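Local coordinates for endonuclease IV (PDB 3AAM), which cleaves DNA at apurinic or apyrimidinic sites during base excision repair, leaving a 3'-hydroxyl and a 5'-terminal sugar phosphate, and also has 3'-5' exonuclease activity, at residues T29-F34 against L64-H69; E52-L57 against A98-E103; Y178-D183 against E229-V234. One frame throughout, in Å; residues are numbered along the deposited sequence.

Contact 1 of 3, residues T29-F34 against L64-H69; sequences TAFQIF and LPAVIH. With PO4 (phosphate ion), chain C.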
loop_
_atom_site.group_PDB
_atom_site.type_symbol
_atom_site.label_atom_id
_atom_site.label_comp_id
_atom_site.label_asym_id
_atom_site.label_seq_id
_atom_site.Cartn_x
_atom_site.Cartn_y
_atom_site.Cartn_z
ATOM N N THR A 29 -14.616 2.497 -2.771
ATOM C CA THR A 29 -14.738 1.218 -3.458
ATOM C C THR A 29 -13.542 0.317 -3.163
ATOM O O THR A 29 -13.337 -0.713 -3.806
ATOM C CB THR A 29 -14.939 1.393 -4.983
ATOM O OG1 THR A 29 -13.941 2.264 -5.522
ATOM C CG2 THR A 29 -16.322 1.987 -5.258
ATOM N N ALA A 30 -12.778 0.716 -2.151
ATOM C CA ALA A 30 -11.613 -0.020 -1.677
ATOM C C ALA A 30 -11.135 0.692 -0.423
ATOM O O ALA A 30 -11.449 1.864 -0.221
ATOM C CB ALA A 30 -10.512 -0.019 -2.733
ATOM N N PHE A 31 -10.399 -0.010 0.432
ATOM C CA PHE A 31 -9.875 0.625 1.636
ATOM C C PHE A 31 -8.647 -0.083 2.189
ATOM O O PHE A 31 -8.334 -1.215 1.811
ATOM C CB PHE A 31 -10.966 0.762 2.718
ATOM C CG PHE A 31 -11.377 -0.534 3.360
ATOM C CD1 PHE A 31 -10.747 -0.988 4.518
ATOM C CD2 PHE A 31 -12.406 -1.294 2.820
ATOM C CE1 PHE A 31 -11.142 -2.186 5.127
ATOM C CE2 PHE A 31 -12.805 -2.486 3.420
ATOM C CZ PHE A 31 -12.174 -2.933 4.574
ATOM N N GLN A 32 -7.946 0.612 3.073
ATOM C CA GLN A 32 -6.730 0.102 3.683
ATOM C C GLN A 32 -6.760 0.376 5.179
ATOM O O GLN A 32 -7.297 1.385 5.615
ATOM C CB GLN A 32 -5.526 0.796 3.038
ATOM C CG GLN A 32 -4.177 0.446 3.634
ATOM C CD GLN A 32 -3.037 1.066 2.853
ATOM O OE1 GLN A 32 -2.667 0.581 1.785
ATOM N NE2 GLN A 32 -2.487 2.158 3.375
ATOM N N ILE A 33 -6.177 -0.536 5.950
ATOM C CA ILE A 33 -6.108 -0.411 7.400
ATOM C C ILE A 33 -4.792 -0.995 7.894
ATOM O O ILE A 33 -4.052 -1.617 7.129
ATOM C CB ILE A 33 -7.224 -1.216 8.095
ATOM C CG1 ILE A 33 -7.151 -2.683 7.652
ATOM C CG2 ILE A 33 -8.594 -0.631 7.773
ATOM C CD1 ILE A 33 -8.042 -3.621 8.462
ATOM N N PHE A 34 -4.499 -0.769 9.171
ATOM C CA PHE A 34 -3.316 -1.344 9.800
ATOM C C PHE A 34 -3.896 -2.550 10.531
ATOM O O PHE A 34 -5.114 -2.642 10.690
ATOM C CB PHE A 34 -2.703 -0.397 10.838
ATOM C CG PHE A 34 -1.978 0.781 10.253
ATOM C CD1 PHE A 34 -0.943 0.602 9.342
ATOM C CD2 PHE A 34 -2.306 2.075 10.649
ATOM C CE1 PHE A 34 -0.242 1.696 8.833
ATOM C CE2 PHE A 34 -1.610 3.179 10.146
ATOM C CZ PHE A 34 -0.577 2.986 9.236
ATOM N N LEU A 64 -15.689 -4.891 -0.812
ATOM C CA LEU A 64 -14.643 -3.987 -1.275
ATOM C C LEU A 64 -13.247 -4.519 -1.006
ATOM O O LEU A 64 -12.961 -5.012 0.085
ATOM C CB LEU A 64 -14.774 -2.628 -0.592
ATOM C CG LEU A 64 -15.870 -1.653 -1.013
ATOM C CD1 LEU A 64 -17.238 -2.304 -0.954
ATOM C CD2 LEU A 64 -15.798 -0.448 -0.090
ATOM N N PRO A 65 -12.356 -4.417 -2.003
ATOM C CA PRO A 65 -10.982 -4.890 -1.845
ATOM C C PRO A 65 -10.366 -4.188 -0.649
ATOM O O PRO A 65 -10.547 -2.976 -0.459
ATOM C CB PRO A 65 -10.322 -4.475 -3.153
ATOM C CG PRO A 65 -11.445 -4.543 -4.130
ATOM C CD PRO A 65 -12.582 -3.912 -3.368
ATOM N N ALA A 66 -9.637 -4.947 0.157
ATOM C CA ALA A 66 -9.006 -4.392 1.340
ATOM C C ALA A 66 -7.512 -4.655 1.333
ATOM O O ALA A 66 -7.039 -5.637 0.757
ATOM C CB ALA A 66 -9.634 -4.987 2.586
ATOM N N VAL A 67 -6.772 -3.764 1.978
ATOM C CA VAL A 67 -5.330 -3.886 2.064
ATOM C C VAL A 67 -4.899 -3.603 3.492
ATOM O O VAL A 67 -5.412 -2.682 4.124
ATOM C CB VAL A 67 -4.611 -2.846 1.166
ATOM C CG1 VAL A 67 -3.111 -3.033 1.256
ATOM C CG2 VAL A 67 -5.085 -2.965 -0.270
ATOM N N ILE A 68 -3.972 -4.403 4.005
ATOM C CA ILE A 68 -3.441 -4.171 5.337
ATOM C C ILE A 68 -2.029 -3.628 5.141
ATOM O O ILE A 68 -1.220 -4.225 4.429
ATOM C CB ILE A 68 -3.405 -5.467 6.186
ATOM C CG1 ILE A 68 -4.799 -5.718 6.771
ATOM C CG2 ILE A 68 -2.358 -5.350 7.292
ATOM C CD1 ILE A 68 -4.929 -6.993 7.585
ATOM N N HIS A 69 -1.753 -2.477 5.746
ATOM C CA HIS A 69 -0.441 -1.856 5.640
ATOM C C HIS A 69 0.385 -2.221 6.871
ATOM O O HIS A 69 -0.111 -2.152 7.995
ATOM C CB HIS A 69 -0.581 -0.328 5.564
ATOM C CG HIS A 69 0.604 0.364 4.961
ATOM N ND1 HIS A 69 1.885 0.221 5.449
ATOM C CD2 HIS A 69 0.700 1.195 3.894
ATOM C CE1 HIS A 69 2.718 0.930 4.709
ATOM N NE2 HIS A 69 2.025 1.531 3.760
HETATM P P PO4 C . 4.173 4.372 3.100
HETATM O O1 PO4 C . 3.710 4.865 4.521
HETATM O O2 PO4 C . 2.921 3.857 2.289
HETATM O O3 PO4 C . 4.841 5.553 2.337
HETATM O O4 PO4 C . 5.220 3.204 3.270
#
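L64 leans on the backbone of T29 before the strands pair. Its CG lies 3.7 Å from T29 C, and its CD2 lies beside A30 N. P65 follows with its ring carbon CD close to T29 O. The first ladder bond starts here, from F31 N to P65 O. A66 sets its methyl over one face of the F31 ring, in a CH-pi contact. A66 CB is 4.1 Å from the ring centroid, offset toward the rim. The phenyl stands over A66 because F31 CG sits between the backbone N and the carbonyl carbon (chi1 71°). R58 of helix 48-60 also touches F31. V67 bonds to the other strand through both its N and its O: V67 N donates to F31 O, and V67 O accepts from I33 N at 2.9 Å. Its CG1 lies 3.7 Å from Q32 OE1, where the two side chains cross at a slant. I68 turns to the same face as A66 and meets I33, CG1 to CG1, at 3.9 Å. H69 N closes the ladder on I33 O at 2.8 Å. The imidazole of H69 has Q32 NE2 at its edge, 3.4 Å from H69 CD2, with the amide and ring planes 76° apart. That amide nitrogen is hydrogen-bonded to E248. F34 lies alongside H69, pointing the same way, with H69 O at the edge of its ring. On the imidazole, H69 NE2 donates to O2 of the phosphate ion at 2.9 Å. This is a parallel strand pair of a TIM barrel, joined by a beta-alpha-beta crossover through helix 48-60, with the metal site near the C-terminal ends of the strands.

Contact 2 of 3, residues E52-L57 against A98-E103; sequences EAFRAL and ALLGVE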
loop_
_atom_site.group_PDB
_atom_site.type_symbol
_atom_site.label_atom_id
_atom_site.label_comp_id
_atom_site.label_asym_id
_atom_site.label_seq_id
_atom_site.Cartn_x
_atom_site.Cartn_y
_atom_site.Cartn_z
ATOM N N GLU A 52 -15.705 -12.327 12.390
ATOM C CA GLU A 52 -17.006 -12.594 11.786
ATOM C C GLU A 52 -17.697 -11.301 11.366
ATOM O O GLU A 52 -18.287 -11.228 10.290
ATOM C CB GLU A 52 -17.892 -13.360 12.778
ATOM C CG GLU A 52 -19.201 -13.923 12.214
ATOM C CD GLU A 52 -20.283 -12.873 12.009
ATOM O OE1 GLU A 52 -20.450 -12.000 12.888
ATOM O OE2 GLU A 52 -20.983 -12.931 10.975
ATOM N N ALA A 53 -17.623 -10.284 12.218
ATOM C CA ALA A 53 -18.250 -9.001 11.923
ATOM C C ALA A 53 -17.609 -8.334 10.709
ATOM O O ALA A 53 -18.303 -7.815 9.836
ATOM C CB ALA A 53 -18.158 -8.085 13.137
ATOM N N PHE A 54 -16.282 -8.359 10.658
ATOM C CA PHE A 54 -15.537 -7.763 9.554
ATOM C C PHE A 54 -15.940 -8.410 8.231
ATOM O O PHE A 54 -16.304 -7.726 7.274
ATOM C CB PHE A 54 -14.035 -7.956 9.780
ATOM C CG PHE A 54 -13.173 -7.336 8.714
ATOM C CD1 PHE A 54 -12.790 -6.003 8.799
ATOM C CD2 PHE A 54 -12.762 -8.082 7.619
ATOM C CE1 PHE A 54 -12.007 -5.422 7.805
ATOM C CE2 PHE A 54 -11.981 -7.511 6.619
ATOM C CZ PHE A 54 -11.603 -6.179 6.713
ATOM N N ARG A 55 -15.867 -9.734 8.182
ATOM C CA ARG A 55 -16.226 -10.466 6.976
ATOM C C ARG A 55 -17.683 -10.263 6.575
ATOM O O ARG A 55 -17.981 -10.022 5.410
ATOM C CB ARG A 55 -15.949 -11.961 7.166
ATOM C CG ARG A 55 -14.472 -12.335 7.167
ATOM C CD ARG A 55 -14.286 -13.823 7.436
ATOM N NE ARG A 55 -12.896 -14.245 7.273
ATOM C CZ ARG A 55 -12.419 -14.852 6.190
ATOM N NH1 ARG A 55 -11.140 -15.196 6.132
ATOM N NH2 ARG A 55 -13.219 -15.126 5.169
ATOM N N ALA A 56 -18.592 -10.364 7.540
ATOM C CA ALA A 56 -20.015 -10.202 7.257
ATOM C C ALA A 56 -20.326 -8.803 6.745
ATOM O O ALA A 56 -21.077 -8.638 5.782
ATOM C CB ALA A 56 -20.834 -10.501 8.506
ATOM N N LEU A 57 -19.755 -7.795 7.394
ATOM C CA LEU A 57 -19.980 -6.418 6.982
ATOM C C LEU A 57 -19.408 -6.170 5.591
ATOM O O LEU A 57 -20.048 -5.534 4.753
ATOM C CB LEU A 57 -19.353 -5.452 7.994
ATOM C CG LEU A 57 -20.082 -5.323 9.335
ATOM C CD1 LEU A 57 -19.190 -4.607 10.342
ATOM C CD2 LEU A 57 -21.393 -4.561 9.131
ATOM N N ALA A 98 -5.005 -12.967 6.835
ATOM C CA ALA A 98 -5.582 -14.257 6.466
ATOM C C ALA A 98 -6.883 -14.496 7.227
ATOM O O ALA A 98 -7.875 -14.944 6.653
ATOM C CB ALA A 98 -4.591 -15.384 6.748
ATOM N N LEU A 99 -6.877 -14.194 8.520
ATOM C CA LEU A 99 -8.068 -14.376 9.339
ATOM C C LEU A 99 -9.211 -13.494 8.853
ATOM O O LEU A 99 -10.362 -13.930 8.782
ATOM C CB LEU A 99 -7.762 -14.048 10.802
ATOM C CG LEU A 99 -6.948 -15.069 11.596
ATOM C CD1 LEU A 99 -6.568 -14.486 12.946
ATOM C CD2 LEU A 99 -7.768 -16.341 11.773
ATOM N N LEU A 100 -8.890 -12.254 8.510
ATOM C CA LEU A 100 -9.899 -11.311 8.052
ATOM C C LEU A 100 -10.340 -11.506 6.608
ATOM O O LEU A 100 -11.361 -10.967 6.197
ATOM C CB LEU A 100 -9.392 -9.880 8.239
ATOM C CG LEU A 100 -9.230 -9.439 9.697
ATOM C CD1 LEU A 100 -8.545 -8.083 9.760
ATOM C CD2 LEU A 100 -10.604 -9.383 10.358
ATOM N N GLY A 101 -9.577 -12.275 5.840
ATOM C CA GLY A 101 -9.923 -12.484 4.448
ATOM C C GLY A 101 -9.438 -11.330 3.587
ATOM O O GLY A 101 -9.927 -11.125 2.475
ATOM N N VAL A 102 -8.491 -10.558 4.116
ATOM C CA VAL A 102 -7.911 -9.428 3.392
ATOM C C VAL A 102 -6.905 -10.013 2.404
ATOM O O VAL A 102 -5.992 -10.733 2.799
ATOM C CB VAL A 102 -7.202 -8.457 4.360
ATOM C CG1 VAL A 102 -6.431 -7.404 3.577
ATOM C CG2 VAL A 102 -8.234 -7.782 5.266
ATOM N N GLU A 103 -7.064 -9.698 1.123
ATOM C CA GLU A 103 -6.188 -10.263 0.103
ATOM C C GLU A 103 -4.770 -9.720 -0.002
ATOM O O GLU A 103 -3.892 -10.416 -0.509
ATOM C CB GLU A 103 -6.858 -10.166 -1.272
ATOM C CG GLU A 103 -6.129 -10.944 -2.364
ATOM C CD GLU A 103 -6.865 -10.928 -3.688
ATOM O OE1 GLU A 103 -8.032 -11.373 -3.729
ATOM O OE2 GLU A 103 -6.277 -10.474 -4.691
#
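R55 hydrogen-bonds the last carbonyls of helix 82-100, while F54 packs on L100 and V102. R55 runs extended from CG to NE and brings its guanidinium side-on to L99 O. Both NE and NH1 donate to that one oxygen, each at 3.0 Å, and L99 O lies in the guanidinium plane. The two donors come from the same face of the L99 carbonyl. NE is tilted 21° from its plane, while NH1 stands well above it. NH1 adds a weak bond to A98 O. L100 O and G101 CA lie over one face of the guanidinium. The positive group thus sits at the C-terminal end of the helix, where it probably interacts favourably with the helix dipole. With an alanine here instead of R55, L99 O would probably lose both of these donors, and a gap is likely beside G101. F54 turns its ring to residues 98-103, with CG anti to the backbone N (chi1 -178°). It crosses L100 at about a right angle, and F54 CG meets L100 CD2 at 3.7 Å. L100 O approaches the ring at its edge, 3.5 Å from F54 CD2. V102 also crosses F54 at about a right angle, its CG2 4.0 Å from F54 CE2. Helix 15-26 packs on F54 through V16 and V20. G101 has positive phi (82°), and a side chain there would press on R55 CZ and on the carbonyl O of L100. The helix ends in a Schellman motif with G101 as C-prime: V102 N bonds to A97 O, and G101 N more weakly to A98 O. Two helices of the outer layer of the TIM barrel, 48-60 and 82-100, are joined at this Schellman-capped C-terminal end.

Contact 3 of 3, residues Y178-D183 against E229-V234; sequences YDVAED and EGLKRV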
loop_
_atom_site.group_PDB
_atom_site.type_symbol
_atom_site.label_atom_id
_atom_site.label_comp_id
_atom_site.label_asym_id
_atom_site.label_seq_id
_atom_site.Cartn_x
_atom_site.Cartn_y
_atom_site.Cartn_z
ATOM N N TYR A 178 11.451 9.258 -11.009
ATOM C CA TYR A 178 10.520 8.904 -12.078
ATOM C C TYR A 178 9.570 10.083 -12.256
ATOM O O TYR A 178 8.814 10.417 -11.344
ATOM C CB TYR A 178 9.739 7.646 -11.708
ATOM C CG TYR A 178 10.565 6.375 -11.729
ATOM C CD1 TYR A 178 10.928 5.778 -12.937
ATOM C CD2 TYR A 178 10.956 5.756 -10.544
ATOM C CE1 TYR A 178 11.657 4.585 -12.963
ATOM C CE2 TYR A 178 11.687 4.566 -10.559
ATOM C CZ TYR A 178 12.029 3.987 -11.770
ATOM O OH TYR A 178 12.724 2.797 -11.791
ATOM N N ASP A 179 9.600 10.706 -13.430
ATOM C CA ASP A 179 8.760 11.875 -13.679
ATOM C C ASP A 179 7.271 11.574 -13.866
ATOM O O ASP A 179 6.749 11.620 -14.981
ATOM C CB ASP A 179 9.276 12.641 -14.898
ATOM C CG ASP A 179 8.799 14.080 -14.921
ATOM O OD1 ASP A 179 7.845 14.403 -14.183
ATOM O OD2 ASP A 179 9.379 14.887 -15.676
ATOM N N VAL A 180 6.581 11.295 -12.766
ATOM C CA VAL A 180 5.153 11.000 -12.825
ATOM C C VAL A 180 4.343 12.240 -13.208
ATOM O O VAL A 180 3.261 12.131 -13.789
ATOM C CB VAL A 180 4.633 10.484 -11.470
ATOM C CG1 VAL A 180 3.181 10.033 -11.605
ATOM C CG2 VAL A 180 5.512 9.341 -10.975
ATOM N N ALA A 181 4.874 13.415 -12.886
ATOM C CA ALA A 181 4.192 14.669 -13.184
ATOM C C ALA A 181 4.078 14.982 -14.671
ATOM O O ALA A 181 2.997 15.327 -15.157
ATOM C CB ALA A 181 4.895 15.823 -12.474
ATOM N N GLU A 182 5.192 14.859 -15.386
ATOM C CA GLU A 182 5.230 15.172 -16.812
ATOM C C GLU A 182 5.207 13.977 -17.756
ATOM O O GLU A 182 4.908 14.132 -18.941
ATOM C CB GLU A 182 6.471 16.012 -17.119
ATOM C CG GLU A 182 6.563 17.304 -16.321
ATOM C CD GLU A 182 5.298 18.132 -16.425
ATOM O OE1 GLU A 182 4.825 18.352 -17.559
ATOM O OE2 GLU A 182 4.781 18.562 -15.372
ATOM N N ASP A 183 5.532 12.793 -17.248
ATOM C CA ASP A 183 5.551 11.600 -18.088
ATOM C C ASP A 183 4.989 10.381 -17.361
ATOM O O ASP A 183 5.640 9.338 -17.275
ATOM C CB ASP A 183 6.985 11.328 -18.558
ATOM C CG ASP A 183 7.066 10.234 -19.611
ATOM O OD1 ASP A 183 6.075 10.013 -20.336
ATOM O OD2 ASP A 183 8.140 9.606 -19.724
ATOM N N GLU A 229 -2.106 16.762 -11.882
ATOM C CA GLU A 229 -2.905 15.974 -12.810
ATOM C C GLU A 229 -2.168 14.759 -13.355
ATOM O O GLU A 229 -2.761 13.918 -14.030
ATOM C CB GLU A 229 -3.409 16.859 -13.954
ATOM C CG GLU A 229 -4.368 17.953 -13.496
ATOM C CD GLU A 229 -5.700 17.414 -12.993
ATOM O OE1 GLU A 229 -5.817 16.193 -12.764
ATOM O OE2 GLU A 229 -6.636 18.223 -12.814
ATOM N N GLY A 230 -0.875 14.661 -13.061
ATOM C CA GLY A 230 -0.122 13.508 -13.513
ATOM C C GLY A 230 -0.738 12.259 -12.905
ATOM O O GLY A 230 -0.744 11.190 -13.518
ATOM N N LEU A 231 -1.263 12.394 -11.689
ATOM C CA LEU A 231 -1.894 11.265 -11.012
ATOM C C LEU A 231 -3.190 10.863 -11.699
ATOM O O LEU A 231 -3.612 9.711 -11.615
ATOM C CB LEU A 231 -2.169 11.594 -9.541
ATOM C CG LEU A 231 -0.935 11.785 -8.660
ATOM C CD1 LEU A 231 -1.376 11.955 -7.218
ATOM C CD2 LEU A 231 -0.006 10.579 -8.790
ATOM N N LYS A 232 -3.831 11.815 -12.372
ATOM C CA LYS A 232 -5.058 11.515 -13.093
ATOM C C LYS A 232 -4.714 10.526 -14.207
ATOM O O LYS A 232 -5.439 9.561 -14.441
ATOM C CB LYS A 232 -5.651 12.790 -13.701
ATOM C CG LYS A 232 -6.878 12.543 -14.577
ATOM C CD LYS A 232 -7.361 13.825 -15.261
ATOM C CE LYS A 232 -6.333 14.346 -16.258
ATOM N NZ LYS A 232 -6.811 15.550 -17.005
ATOM N N ARG A 233 -3.593 10.770 -14.878
ATOM C CA ARG A 233 -3.148 9.914 -15.969
ATOM C C ARG A 233 -2.794 8.506 -15.497
ATOM O O ARG A 233 -2.961 7.538 -16.240
ATOM C CB ARG A 233 -1.961 10.562 -16.680
ATOM C CG ARG A 233 -2.331 11.820 -17.460
ATOM C CD ARG A 233 -2.711 11.500 -18.904
ATOM N NE ARG A 233 -3.889 10.641 -19.018
ATOM C CZ ARG A 233 -5.135 11.038 -18.780
ATOM N NH1 ARG A 233 -6.141 10.184 -18.910
ATOM N NH2 ARG A 233 -5.377 12.293 -18.419
ATOM N N VAL A 234 -2.306 8.388 -14.265
ATOM C CA VAL A 234 -1.975 7.077 -13.711
ATOM C C VAL A 234 -3.276 6.365 -13.332
ATOM O O VAL A 234 -3.494 5.200 -13.680
ATOM C CB VAL A 234 -1.074 7.208 -12.453
ATOM C CG1 VAL A 234 -0.909 5.853 -11.772
ATOM C CG2 VAL A 234 0.289 7.746 -12.849
#
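V180 holds CG1 anti to the backbone N (chi1 -174°), and V234 has CG2 anti to its carbonyl carbon. These torsions direct the two methyls at each other, and V180 CG1 meets V234 CG2 at 3.9 Å. The side chains cross at about a right angle. The contact packs the loop between helices 170-176 and 184-194 of the TIM barrel against the short helix 230-235. No hydrogen bond joins the two segments, so the contact is apolar packing. The same methyl, V180 CG1, also has L231 CD2 at 4.3 Å. V187 and I227 touch V180 as well, and P184 touches V234, which extends this small apolar cluster. Beside it the backbones come close at G230. Its CA is 3.7 Å from V180 O, and the CA atoms of A181 and G230 are 4.5 Å apart. A CB on G230 would clash with V180 O and press on A181 CA. The loop has its own internal bracing. D183 N bonds to D179 O, and D179 is the centre of an inverse gamma turn. Its carboxylate also forms an Asx motif: E182 N donates to D179 OD1 at 2.9 Å, from above the carboxylate plane.

In the fold
Contacts 1 and 2 are neighbours, with centres 11 Å apart, and their segments alternate along the chain. Residues 52-57 of contact 2 belong to the crossover helix of contact 1. The layers meet where V102 CG1 lies 3.4 Å from A66 O and F54 CZ lies 3.9 Å from F31 CZ. Contact 3 stands apart. Its centre is 24 Å from that of contact 1 and 34 Å from that of contact 2, and contacts 2 and 3 lie on opposite sides of the chain's centre. The manganese site of H172, D217 and H219 is nearer to contacts 1 and 3: the side chains of H69 and L231 are about 7 and 12 Å from the ion.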